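Local coordinates for protein TonB-dependent siderophore receptor (Pseudomonas aeruginosa 39016, PDB 5NEC) that probably takes up ferric siderophores, and drugs conjugated to them, through the outer membrane using energy passed on by TonB, at residues Asn701-Asp709 with Ala717-Ile725; His233-Asp241 with Gly273-Ile281. All coordinates share one frame; numbering follows the deposited sequence.

Contact 1: Asn701-Asp709 with Ala717-Ile725; sequences NVFDKKYFD and ASQAAGRTI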
ATOM      1  N   ASN A 701      15.762 -11.790   1.122  1.00 49.00           N
ATOM      2  CA  ASN A 701      16.439 -11.714   2.406  1.00 49.64           C
ATOM      3  C   ASN A 701      17.580 -12.733   2.387  1.00 51.92           C
ATOM      4  O   ASN A 701      17.537 -13.755   3.054  1.00 51.55           O
ATOM      5  CB  ASN A 701      15.443 -11.947   3.537  1.00 48.17           C
ATOM      6  CG  ASN A 701      15.971 -11.537   4.889  1.00 48.41           C
ATOM      7  OD1 ASN A 701      17.141 -11.188   5.046  1.00 48.85           O
ATOM      8  ND2 ASN A 701      15.094 -11.593   5.893  1.00 48.41           N
ATOM      9  N   VAL A 702      18.594 -12.424   1.583  1.00 53.98           N
ATOM     10  CA  VAL A 702      19.681 -13.347   1.264  1.00 54.58           C
ATOM     11  C   VAL A 702      20.436 -13.771   2.518  1.00 55.10           C
ATOM     12  O   VAL A 702      20.771 -14.938   2.656  1.00 56.09           O
ATOM     13  CB  VAL A 702      20.658 -12.760   0.220  1.00 55.37           C
ATOM     14  CG1 VAL A 702      21.891 -13.651   0.040  1.00 56.94           C
ATOM     15  CG2 VAL A 702      19.966 -12.580  -1.123  1.00 54.87           C
ATOM     16  N   PHE A 703      20.663 -12.838   3.435  1.00 55.44           N
ATOM     17  CA  PHE A 703      21.397 -13.122   4.670  1.00 55.74           C
ATOM     18  C   PHE A 703      20.506 -13.528   5.871  1.00 54.93           C
ATOM     19  O   PHE A 703      20.991 -13.643   6.989  1.00 53.20           O
ATOM     20  CB  PHE A 703      22.330 -11.932   4.974  1.00 56.35           C
ATOM     21  CG  PHE A 703      23.351 -11.689   3.883  1.00 58.00           C
ATOM     22  CD1 PHE A 703      24.455 -12.533   3.748  1.00 57.60           C
ATOM     23  CD2 PHE A 703      23.187 -10.664   2.953  1.00 58.15           C
ATOM     24  CE1 PHE A 703      25.388 -12.334   2.732  1.00 57.77           C
ATOM     25  CE2 PHE A 703      24.109 -10.466   1.932  1.00 58.42           C
ATOM     26  CZ  PHE A 703      25.211 -11.307   1.820  1.00 57.89           C
ATOM     27  N   ASP A 704      19.221 -13.788   5.634  1.00 54.46           N
ATOM     28  CA  ASP A 704      18.297 -14.238   6.683  1.00 53.32           C
ATOM     29  C   ASP A 704      18.275 -13.276   7.877  1.00 51.42           C
ATOM     30  O   ASP A 704      18.243 -13.692   9.025  1.00 49.38           O
ATOM     31  CB  ASP A 704      18.671 -15.668   7.113  1.00 55.05           C
ATOM     32  CG  ASP A 704      17.489 -16.477   7.666  1.00 55.87           C
ATOM     33  OD1 ASP A 704      16.304 -16.135   7.430  1.00 57.75           O
ATOM     34  OD2 ASP A 704      17.767 -17.500   8.338  1.00 57.70           O
ATOM     35  N   LYS A 705      18.293 -11.980   7.590  1.00 51.30           N
ATOM     36  CA  LYS A 705      18.231 -10.964   8.628  1.00 50.80           C
ATOM     37  C   LYS A 705      16.884 -11.040   9.328  1.00 49.99           C
ATOM     38  O   LYS A 705      15.842 -11.110   8.670  1.00 48.75           O
ATOM     39  CB  LYS A 705      18.429  -9.582   8.006  1.00 52.89           C
ATOM     40  CG  LYS A 705      18.284  -8.401   8.951  1.00 54.68           C
ATOM     41  CD  LYS A 705      19.358  -8.375  10.026  1.00 54.97           C
ATOM     42  CE  LYS A 705      19.204  -7.125  10.873  1.00 56.18           C
ATOM     43  NZ  LYS A 705      20.467  -6.763  11.576  1.00 58.08           N
ATOM     44  N   LYS A 706      16.911 -11.043  10.660  1.00 49.22           N
ATOM     45  CA  LYS A 706      15.695 -10.908  11.441  1.00 48.59           C
ATOM     46  C   LYS A 706      15.447  -9.414  11.651  1.00 47.60           C
ATOM     47  O   LYS A 706      16.331  -8.685  12.096  1.00 46.77           O
ATOM     48  CB  LYS A 706      15.775 -11.652  12.767  1.00 50.32           C
ATOM     49  CG  LYS A 706      14.406 -11.833  13.422  1.00 52.79           C
ATOM     50  CD  LYS A 706      14.430 -12.659  14.704  1.00 53.01           C
ATOM     51  CE  LYS A 706      15.032 -11.875  15.854  1.00 53.66           C
ATOM     52  NZ  LYS A 706      15.407 -12.799  16.944  1.00 56.58           N
ATOM     53  N   TYR A 707      14.261  -8.955  11.270  1.00 45.33           N
ATOM     54  CA  TYR A 707      13.917  -7.551  11.393  1.00 45.22           C
ATOM     55  C   TYR A 707      12.412  -7.368  11.470  1.00 44.68           C
ATOM     56  O   TYR A 707      11.638  -8.296  11.226  1.00 41.93           O
ATOM     57  CB  TYR A 707      14.529  -6.713  10.248  1.00 46.49           C
ATOM     58  CG  TYR A 707      13.894  -6.921   8.881  1.00 46.39           C
ATOM     59  CD1 TYR A 707      12.833  -6.110   8.448  1.00 46.09           C
ATOM     60  CD2 TYR A 707      14.351  -7.922   8.022  1.00 45.80           C
ATOM     61  CE1 TYR A 707      12.248  -6.298   7.204  1.00 46.95           C
ATOM     62  CE2 TYR A 707      13.782  -8.109   6.771  1.00 46.34           C
ATOM     63  CZ  TYR A 707      12.732  -7.299   6.364  1.00 46.66           C
ATOM     64  OH  TYR A 707      12.168  -7.489   5.127  1.00 45.80           O
ATOM     65  N   PHE A 708      12.018  -6.150  11.810  1.00 45.88           N
ATOM     66  CA  PHE A 708      10.651  -5.843  12.125  1.00 46.75           C
ATOM     67  C   PHE A 708      10.169  -4.733  11.224  1.00 47.13           C
ATOM     68  O   PHE A 708      10.642  -3.599  11.291  1.00 48.11           O
ATOM     69  CB  PHE A 708      10.545  -5.463  13.597  1.00 47.64           C
ATOM     70  CG  PHE A 708      11.022  -6.542  14.518  1.00 47.30           C
ATOM     71  CD1 PHE A 708      10.153  -7.530  14.955  1.00 47.05           C
ATOM     72  CD2 PHE A 708      12.355  -6.590  14.925  1.00 48.76           C
ATOM     73  CE1 PHE A 708      10.604  -8.546  15.788  1.00 48.59           C
ATOM     74  CE2 PHE A 708      12.812  -7.597  15.756  1.00 47.93           C
ATOM     75  CZ  PHE A 708      11.938  -8.584  16.186  1.00 49.11           C
ATOM     76  N   ASP A 709       9.217  -5.103  10.377  1.00 48.39           N
ATOM     77  CA  ASP A 709       8.692  -4.239   9.316  1.00 48.45           C
ATOM     78  C   ASP A 709       7.515  -3.354   9.744  1.00 46.73           C
ATOM     79  O   ASP A 709       7.147  -2.472   8.994  1.00 46.15           O
ATOM     80  CB  ASP A 709       8.294  -5.087   8.093  1.00 48.82           C
ATOM     81  CG  ASP A 709       7.242  -6.151   8.408  1.00 49.29           C
ATOM     82  OD1 ASP A 709       7.132  -6.616   9.553  1.00 52.99           O
ATOM     83  OD2 ASP A 709       6.520  -6.544   7.494  1.00 52.59           O
ATOM     84  N   ALA A 717       5.506  -5.650  17.940  1.00 37.58           N
ATOM     85  CA  ALA A 717       5.900  -5.351  16.578  1.00 39.31           C
ATOM     86  C   ALA A 717       5.779  -6.600  15.706  1.00 40.35           C
ATOM     87  O   ALA A 717       5.815  -7.743  16.187  1.00 39.84           O
ATOM     88  CB  ALA A 717       7.339  -4.879  16.557  1.00 40.47           C
ATOM     89  N   SER A 718       5.663  -6.364  14.407  1.00 41.34           N
ATOM     90  CA  SER A 718       5.545  -7.429  13.428  1.00 41.36           C
ATOM     91  C   SER A 718       6.920  -7.790  12.910  1.00 39.89           C
ATOM     92  O   SER A 718       7.675  -6.911  12.544  1.00 41.01           O
ATOM     93  CB  SER A 718       4.658  -6.989  12.272  1.00 42.60           C
ATOM     94  OG  SER A 718       4.724  -7.944  11.232  1.00 45.99           O
ATOM     95  N   GLN A 719       7.221  -9.079  12.877  1.00 38.65           N
ATOM     96  CA  GLN A 719       8.487  -9.597  12.366  1.00 40.02           C
ATOM     97  C   GLN A 719       8.336  -9.969  10.892  1.00 40.34           C
ATOM     98  O   GLN A 719       7.374 -10.605  10.510  1.00 42.85           O
ATOM     99  CB  GLN A 719       8.931 -10.816  13.193  1.00 39.15           C
ATOM    100  CG  GLN A 719      10.265 -11.427  12.772  1.00 39.90           C
ATOM    101  CD  GLN A 719      10.726 -12.544  13.718  1.00 39.62           C
ATOM    102  OE1 GLN A 719      10.857 -12.343  14.931  1.00 40.28           O
ATOM    103  NE2 GLN A 719      10.980 -13.723  13.165  1.00 38.51           N
ATOM    104  N   ALA A 720       9.294  -9.590  10.062  1.00 41.73           N
ATOM    105  CA  ALA A 720       9.214  -9.847   8.628  1.00 42.23           C
ATOM    106  C   ALA A 720       9.619 -11.267   8.334  1.00 43.61           C
ATOM    107  O   ALA A 720      10.123 -11.992   9.202  1.00 46.73           O
ATOM    108  CB  ALA A 720      10.123  -8.896   7.864  1.00 42.88           C
ATOM    109  N   ALA A 721       9.422 -11.658   7.085  1.00 43.57           N
ATOM    110  CA  ALA A 721       9.778 -12.984   6.641  1.00 43.05           C
ATOM    111  C   ALA A 721      11.295 -13.144   6.672  1.00 42.80           C
ATOM    112  O   ALA A 721      12.046 -12.164   6.539  1.00 44.03           O
ATOM    113  CB  ALA A 721       9.236 -13.219   5.243  1.00 43.41           C
ATOM    114  N   GLY A 722      11.739 -14.377   6.883  1.00 42.97           N
ATOM    115  CA  GLY A 722      13.168 -14.723   6.772  1.00 45.70           C
ATOM    116  C   GLY A 722      13.564 -15.002   5.323  1.00 47.03           C
ATOM    117  O   GLY A 722      12.824 -14.664   4.407  1.00 46.93           O
ATOM    118  N   ARG A 723      14.729 -15.626   5.127  1.00 49.57           N
ATOM    119  CA  ARG A 723      15.182 -16.042   3.808  1.00 50.33           C
ATOM    120  C   ARG A 723      14.142 -16.929   3.119  1.00 48.40           C
ATOM    121  O   ARG A 723      13.644 -17.896   3.693  1.00 45.87           O
ATOM    122  CB  ARG A 723      16.545 -16.764   3.844  1.00 53.23           C
ATOM    123  CG  ARG A 723      16.972 -17.277   2.474  1.00 56.19           C
ATOM    124  CD  ARG A 723      18.455 -17.566   2.349  1.00 61.08           C
ATOM    125  NE  ARG A 723      18.918 -18.480   3.395  1.00 65.58           N
ATOM    126  CZ  ARG A 723      19.921 -18.253   4.255  1.00 69.95           C
ATOM    127  NH1 ARG A 723      20.656 -17.136   4.224  1.00 71.62           N
ATOM    128  NH2 ARG A 723      20.213 -19.171   5.177  1.00 70.86           N
ATOM    129  N   THR A 724      13.841 -16.576   1.876  1.00 48.22           N
ATOM    130  CA  THR A 724      12.851 -17.266   1.079  1.00 48.69           C
ATOM    131  C   THR A 724      13.399 -17.422  -0.344  1.00 49.45           C
ATOM    132  O   THR A 724      13.890 -16.462  -0.943  1.00 47.84           O
ATOM    133  CB  THR A 724      11.538 -16.481   1.100  1.00 48.40           C
ATOM    134  OG1 THR A 724      11.124 -16.326   2.465  1.00 47.25           O
ATOM    135  CG2 THR A 724      10.447 -17.194   0.321  1.00 50.08           C
ATOM    136  N   ILE A 725      13.310 -18.643  -0.866  1.00 50.41           N
ATOM    137  CA  ILE A 725      13.778 -18.981  -2.214  1.00 50.72           C
ATOM    138  C   ILE A 725      12.542 -19.307  -3.056  1.00 50.52           C
ATOM    139  O   ILE A 725      11.748 -20.161  -2.670  1.00 50.27           O
ATOM    140  CB  ILE A 725      14.784 -20.160  -2.167  1.00 51.48           C
ATOM    141  CG1 ILE A 725      15.988 -19.766  -1.284  1.00 51.02           C
ATOM    142  CG2 ILE A 725      15.253 -20.540  -3.574  1.00 52.43           C
ATOM    143  CD1 ILE A 725      16.976 -20.861  -0.989  1.00 51.36           C
TER
HETATM  144  O   HOH W   1      12.985 -11.176   9.516  1.00 36.16           O
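Tyr707 and Ala720 meet at the base of the beta hairpin 708-711/716-719, part of the loop that joins the last two strands of the receptor's beta-barrel. This is the compact half. The small methyl CB of Ala720 sits over one face of the Tyr707 ring, 3.7 Å from its centroid, while Ala720 N gives an almost straight bond (176°) to Tyr707 O at 2.9 Å. With chi1 at 72°, Tyr707 CG lies between the backbone N and the carbonyl carbon, which swings the ring back under Ala720; Tyr678 stacks on the ring and Arg680 binds its hydroxyl. Phe708 CE1 packs 3.8 Å from Gln719 CB, the ring and amide planes nearly perpendicular, and Gln719 NE2 turns to Arg265 O.

In the middle, Asn701 suits its buried place because its amide can both donate and accept. Asn701 ND2 reaches Lys705 O at 2.9 Å and Ala721 O at 3.2 Å, both in the amide plane and each on a lone pair, and OD1 takes Lys705 N, fixing the amide's rotation.

Beyond it, around Arg723, the contact reaches the surface, held by separate polar bonds rather than close side-chain packing. Asp704 OD1 receives Arg723 N at 2.8 Å, and Gly722, lacking a side chain, allows the carboxylate to approach. No salt bridge forms, since Asp704 OD2 lies 4.3 Å from Arg723 NH2 and well out of the guanidinium plane; Asp704 CB covers one guanidinium face. The Arg723 chain passes along Asn701 O, bends at chi3 (54°), and brings NH1 in the guanidinium plane to Val702 O, 2.7 Å away.

Contact 2: His233-Asp241 with Gly273-Ile281; sequences HLESDDTPD and GRDFQKSRI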
ATOM      1  N   HIS A 233     -12.631  -9.760  -7.545  1.00 46.82           N
ATOM      2  CA  HIS A 233     -13.010 -10.586  -6.430  1.00 48.11           C
ATOM      3  C   HIS A 233     -11.773 -11.221  -5.813  1.00 47.84           C
ATOM      4  O   HIS A 233     -11.020 -11.872  -6.530  1.00 47.42           O
ATOM      5  CB  HIS A 233     -13.962 -11.679  -6.879  1.00 50.00           C
ATOM      6  CG  HIS A 233     -14.444 -12.538  -5.757  1.00 53.19           C
ATOM      7  ND1 HIS A 233     -15.476 -12.155  -4.931  1.00 56.21           N
ATOM      8  CD2 HIS A 233     -14.007 -13.728  -5.285  1.00 56.53           C
ATOM      9  CE1 HIS A 233     -15.665 -13.074  -4.003  1.00 57.61           C
ATOM     10  NE2 HIS A 233     -14.787 -14.039  -4.194  1.00 58.75           N
ATOM     11  N   LEU A 234     -11.576 -11.026  -4.503  1.00 46.90           N
ATOM     12  CA  LEU A 234     -10.524 -11.704  -3.747  1.00 45.47           C
ATOM     13  C   LEU A 234     -11.063 -12.189  -2.406  1.00 44.59           C
ATOM     14  O   LEU A 234     -11.733 -11.448  -1.686  1.00 42.30           O
ATOM     15  CB  LEU A 234      -9.331 -10.767  -3.511  1.00 46.30           C
ATOM     16  CG  LEU A 234      -8.069 -11.454  -2.942  1.00 47.38           C
ATOM     17  CD1 LEU A 234      -7.296 -12.172  -4.039  1.00 47.83           C
ATOM     18  CD2 LEU A 234      -7.173 -10.445  -2.262  1.00 47.62           C
ATOM     19  N   GLU A 235     -10.732 -13.429  -2.075  1.00 46.06           N
ATOM     20  CA  GLU A 235     -11.148 -14.082  -0.845  1.00 47.42           C
ATOM     21  C   GLU A 235      -9.901 -14.612  -0.166  1.00 46.18           C
ATOM     22  O   GLU A 235      -9.047 -15.186  -0.836  1.00 46.02           O
ATOM     23  CB  GLU A 235     -12.064 -15.244  -1.192  1.00 51.52           C
ATOM     24  CG  GLU A 235     -12.931 -15.753  -0.044  1.00 55.85           C
ATOM     25  CD  GLU A 235     -14.257 -16.248  -0.558  1.00 61.56           C
ATOM     26  OE1 GLU A 235     -14.955 -15.418  -1.215  1.00 64.83           O
ATOM     27  OE2 GLU A 235     -14.598 -17.433  -0.335  1.00 66.44           O
ATOM     28  N   SER A 236      -9.767 -14.412   1.141  1.00 43.67           N
ATOM     29  CA  SER A 236      -8.599 -14.919   1.845  1.00 44.81           C
ATOM     30  C   SER A 236      -8.917 -15.495   3.198  1.00 44.63           C
ATOM     31  O   SER A 236      -9.910 -15.157   3.799  1.00 42.98           O
ATOM     32  CB  SER A 236      -7.503 -13.861   1.928  1.00 45.58           C
ATOM     33  OG  SER A 236      -7.881 -12.794   2.728  1.00 48.10           O
ATOM     34  N   ASP A 237      -8.058 -16.398   3.648  1.00 46.63           N
ATOM     35  CA  ASP A 237      -8.281 -17.182   4.860  1.00 48.34           C
ATOM     36  C   ASP A 237      -6.905 -17.546   5.412  1.00 46.87           C
ATOM     37  O   ASP A 237      -6.275 -18.484   4.956  1.00 44.46           O
ATOM     38  CB  ASP A 237      -9.115 -18.431   4.546  1.00 50.23           C
ATOM     39  CG  ASP A 237      -9.397 -19.281   5.780  1.00 53.46           C
ATOM     40  OD1 ASP A 237      -9.622 -18.740   6.873  1.00 57.77           O
ATOM     41  OD2 ASP A 237      -9.394 -20.517   5.666  1.00 59.31           O
ATOM     42  N   ASP A 238      -6.448 -16.759   6.378  1.00 46.09           N
ATOM     43  CA  ASP A 238      -5.083 -16.816   6.873  1.00 45.53           C
ATOM     44  C   ASP A 238      -5.073 -17.256   8.330  1.00 41.61           C
ATOM     45  O   ASP A 238      -6.062 -17.090   9.048  1.00 38.60           O
ATOM     46  CB  ASP A 238      -4.416 -15.425   6.766  1.00 47.28           C
ATOM     47  CG  ASP A 238      -4.433 -14.837   5.339  1.00 50.87           C
ATOM     48  OD1 ASP A 238      -4.578 -15.583   4.348  1.00 51.93           O
ATOM     49  OD2 ASP A 238      -4.309 -13.588   5.224  1.00 56.16           O
ATOM     50  N   THR A 239      -3.939 -17.809   8.757  1.00 41.34           N
ATOM     51  CA  THR A 239      -3.608 -17.925  10.186  1.00 41.35           C
ATOM     52  C   THR A 239      -2.737 -16.707  10.561  1.00 38.72           C
ATOM     53  O   THR A 239      -1.586 -16.657  10.180  1.00 39.16           O
ATOM     54  CB  THR A 239      -2.897 -19.267  10.491  1.00 41.97           C
ATOM     55  OG1 THR A 239      -3.697 -20.350   9.973  1.00 40.27           O
ATOM     56  CG2 THR A 239      -2.677 -19.438  12.008  1.00 40.83           C
ATOM     57  N   PRO A 240      -3.300 -15.726  11.281  1.00 37.49           N
ATOM     58  CA  PRO A 240      -2.661 -14.435  11.528  1.00 37.43           C
ATOM     59  C   PRO A 240      -1.506 -14.514  12.516  1.00 39.23           C
ATOM     60  O   PRO A 240      -1.607 -15.194  13.558  1.00 38.01           O
ATOM     61  CB  PRO A 240      -3.770 -13.613  12.183  1.00 37.92           C
ATOM     62  CG  PRO A 240      -4.668 -14.603  12.847  1.00 37.09           C
ATOM     63  CD  PRO A 240      -4.583 -15.850  12.008  1.00 38.10           C
ATOM     64  N   ASP A 241      -0.439 -13.775  12.208  1.00 40.59           N
ATOM     65  CA  ASP A 241       0.725 -13.679  13.083  1.00 40.16           C
ATOM     66  C   ASP A 241       0.410 -12.928  14.392  1.00 40.55           C
ATOM     67  O   ASP A 241      -0.490 -12.095  14.446  1.00 41.25           O
ATOM     68  CB  ASP A 241       1.898 -13.005  12.353  1.00 39.69           C
ATOM     69  CG  ASP A 241       3.258 -13.422  12.916  1.00 40.01           C
ATOM     70  OD1 ASP A 241       3.375 -13.817  14.108  1.00 38.85           O
ATOM     71  OD2 ASP A 241       4.227 -13.352  12.161  1.00 39.56           O
ATOM     72  N   GLY A 273      -5.743 -23.344  17.044  1.00 42.01           N
ATOM     73  CA  GLY A 273      -7.132 -23.731  17.303  1.00 40.04           C
ATOM     74  C   GLY A 273      -8.126 -22.586  17.405  1.00 41.03           C
ATOM     75  O   GLY A 273      -9.321 -22.837  17.400  1.00 44.62           O
ATOM     76  N   ARG A 274      -7.657 -21.344  17.550  1.00 39.69           N
ATOM     77  CA  ARG A 274      -8.532 -20.209  17.802  1.00 39.43           C
ATOM     78  C   ARG A 274      -8.470 -19.124  16.747  1.00 38.99           C
ATOM     79  O   ARG A 274      -9.503 -18.587  16.356  1.00 40.13           O
ATOM     80  CB  ARG A 274      -8.219 -19.587  19.167  1.00 40.61           C
ATOM     81  CG  ARG A 274      -8.993 -18.309  19.454  1.00 41.74           C
ATOM     82  CD  ARG A 274      -8.704 -17.716  20.818  1.00 43.16           C
ATOM     83  NE  ARG A 274      -7.478 -16.933  20.843  1.00 44.48           N
ATOM     84  CZ  ARG A 274      -7.006 -16.322  21.933  1.00 45.77           C
ATOM     85  NH1 ARG A 274      -7.646 -16.411  23.101  1.00 45.61           N
ATOM     86  NH2 ARG A 274      -5.865 -15.635  21.868  1.00 46.46           N
ATOM     87  N   ASP A 275      -7.269 -18.744  16.331  1.00 38.42           N
ATOM     88  CA  ASP A 275      -7.087 -17.496  15.587  1.00 40.10           C
ATOM     89  C   ASP A 275      -7.383 -17.669  14.103  1.00 40.05           C
ATOM     90  O   ASP A 275      -7.089 -18.704  13.543  1.00 41.02           O
ATOM     91  CB  ASP A 275      -5.671 -16.931  15.804  1.00 40.02           C
ATOM     92  CG  ASP A 275      -5.368 -16.623  17.294  1.00 39.48           C
ATOM     93  OD1 ASP A 275      -6.314 -16.493  18.107  1.00 38.54           O
ATOM     94  OD2 ASP A 275      -4.168 -16.524  17.641  1.00 38.71           O
ATOM     95  N   PHE A 276      -7.976 -16.652  13.485  1.00 38.33           N
ATOM     96  CA  PHE A 276      -8.351 -16.711  12.077  1.00 37.80           C
ATOM     97  C   PHE A 276      -8.388 -15.309  11.485  1.00 37.87           C
ATOM     98  O   PHE A 276      -8.574 -14.329  12.198  1.00 38.11           O
ATOM     99  CB  PHE A 276      -9.713 -17.435  11.880  1.00 37.72           C
ATOM    100  CG  PHE A 276     -10.871 -16.821  12.647  1.00 38.12           C
ATOM    101  CD1 PHE A 276     -11.554 -15.725  12.146  1.00 37.97           C
ATOM    102  CD2 PHE A 276     -11.269 -17.344  13.877  1.00 38.41           C
ATOM    103  CE1 PHE A 276     -12.598 -15.153  12.849  1.00 38.62           C
ATOM    104  CE2 PHE A 276     -12.316 -16.782  14.582  1.00 38.11           C
ATOM    105  CZ  PHE A 276     -12.982 -15.679  14.068  1.00 38.75           C
ATOM    106  N   GLN A 277      -8.217 -15.224  10.177  1.00 38.86           N
ATOM    107  CA  GLN A 277      -8.267 -13.956   9.474  1.00 41.12           C
ATOM    108  C   GLN A 277      -8.890 -14.211   8.105  1.00 40.51           C
ATOM    109  O   GLN A 277      -8.260 -14.767   7.229  1.00 38.49           O
ATOM    110  CB  GLN A 277      -6.860 -13.390   9.390  1.00 43.69           C
ATOM    111  CG  GLN A 277      -6.730 -12.010   8.811  1.00 46.14           C
ATOM    112  CD  GLN A 277      -5.301 -11.690   8.452  1.00 49.78           C
ATOM    113  OE1 GLN A 277      -4.392 -11.844   9.253  1.00 54.68           O
ATOM    114  NE2 GLN A 277      -5.087 -11.346   7.199  1.00 54.91           N
ATOM    115  N   LYS A 278     -10.161 -13.851   7.969  1.00 41.87           N
ATOM    116  CA  LYS A 278     -10.962 -14.138   6.782  1.00 43.16           C
ATOM    117  C   LYS A 278     -11.399 -12.839   6.159  1.00 42.80           C
ATOM    118  O   LYS A 278     -11.859 -11.960   6.858  1.00 40.44           O
ATOM    119  CB  LYS A 278     -12.204 -14.935   7.160  1.00 43.03           C
ATOM    120  CG  LYS A 278     -11.865 -16.360   7.460  1.00 45.89           C
ATOM    121  CD  LYS A 278     -12.945 -17.065   8.282  1.00 48.89           C
ATOM    122  CE  LYS A 278     -12.558 -18.525   8.462  1.00 51.47           C
ATOM    123  NZ  LYS A 278     -13.284 -19.156   9.601  1.00 54.71           N
ATOM    124  N   SER A 279     -11.246 -12.716   4.847  1.00 43.86           N
ATOM    125  CA  SER A 279     -11.742 -11.539   4.162  1.00 45.68           C
ATOM    126  C   SER A 279     -12.261 -11.859   2.773  1.00 45.96           C
ATOM    127  O   SER A 279     -11.921 -12.877   2.184  1.00 43.19           O
ATOM    128  CB  SER A 279     -10.701 -10.406   4.153  1.00 45.32           C
ATOM    129  OG  SER A 279      -9.768 -10.568   3.130  1.00 46.18           O
ATOM    130  N   ARG A 280     -13.148 -10.986   2.307  1.00 48.62           N
ATOM    131  CA  ARG A 280     -13.769 -11.080   1.007  1.00 50.45           C
ATOM    132  C   ARG A 280     -13.869  -9.664   0.493  1.00 49.82           C
ATOM    133  O   ARG A 280     -14.344  -8.802   1.223  1.00 48.31           O
ATOM    134  CB  ARG A 280     -15.154 -11.698   1.129  1.00 55.33           C
ATOM    135  CG  ARG A 280     -15.799 -11.993  -0.217  1.00 63.10           C
ATOM    136  CD  ARG A 280     -17.185 -12.636  -0.072  1.00 69.50           C
ATOM    137  NE  ARG A 280     -17.091 -13.989   0.506  1.00 75.96           N
ATOM    138  CZ  ARG A 280     -18.024 -14.948   0.451  1.00 78.81           C
ATOM    139  NH1 ARG A 280     -19.193 -14.761  -0.176  1.00 80.34           N
ATOM    140  NH2 ARG A 280     -17.762 -16.132   1.020  1.00 78.32           N
ATOM    141  N   ILE A 281     -13.398  -9.412  -0.731  1.00 49.38           N
ATOM    142  CA  ILE A 281     -13.665  -8.140  -1.398  1.00 50.46           C
ATOM    143  C   ILE A 281     -14.286  -8.386  -2.780  1.00 49.21           C
ATOM    144  O   ILE A 281     -13.869  -9.281  -3.500  1.00 47.65           O
ATOM    145  CB  ILE A 281     -12.447  -7.191  -1.475  1.00 52.11           C
ATOM    146  CG1 ILE A 281     -12.844  -5.927  -2.248  1.00 54.14           C
ATOM    147  CG2 ILE A 281     -11.264  -7.864  -2.118  1.00 54.38           C
ATOM    148  CD1 ILE A 281     -12.037  -4.698  -1.905  1.00 56.59           C
TER
HETATM  149  O   HOH W   2      -2.576 -14.818  16.387  1.00 39.43           O
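Ser236 and Ser279 face each other as a hydrogen-bonded pair in the antiparallel barrel ladder of 233-238 and 276-281. Ser236 N gives to Ser279 O at 2.8 Å and Ser279 N returns to Ser236 O; on one face of the sheet Ser236 OG and Ser279 OG lie 2.9 Å apart, and either could donate. Leu234 with Ile281 is bonded both ways, whereas at Asp238 with Gln277 the return bond, from Gln277 N, is weak.

On the other face Glu235 and Arg280 run side by side with planes 3° apart, and Glu235 OE1 lies over one guanidinium face, 3.1 Å from Arg280 NE: a salt bridge with no N-H aimed at it. Glu235 OE1 also accepts from His233 NE2 (3.3 Å), and His233 ND1 bonds Asp282 OD1.

Asp238 OD1 is satisfied by Ser209 N. Where pairing ends, Pro240, with no N-H to give, packs CG on Asp275 CB. A water donates to Pro240 O (3.0 Å) and Asp275 OD2 (2.6 Å); Asp275 OD2 also bonds Thr314 OG1, and Asp275 OD1 takes a salt bridge from Arg274 NE.

Strand 206-219 flanks 225-238 and strand 296-316 flanks 276-291, while Gln277 touches Pro90 and Ile281 touches Gln117, both in the plug domain.

How the contacts relate
From the N terminus, the chain passes through the plug into the barrel, and contact 2 comes first: it pairs strand 225-238 with 276-291 and closes the long loop of residues 242-272. The barrel then continues round to strand 693-700, where contact 1 closes the short hairpin tip 710-716 before strand 724-733 pairs with strand 159-167 to complete the ring. The two closures follow in series, neither nesting nor crossing. The centres of contact 1 and contact 2 are about 22 Å apart, and the nearest atoms of contact 1 and contact 2 about 4 Å, without touching. The loop of contact 2 bridges them: its strand 244-245 adds to 716-719, and Pro260, Asn262 and Arg265 meet contact 1.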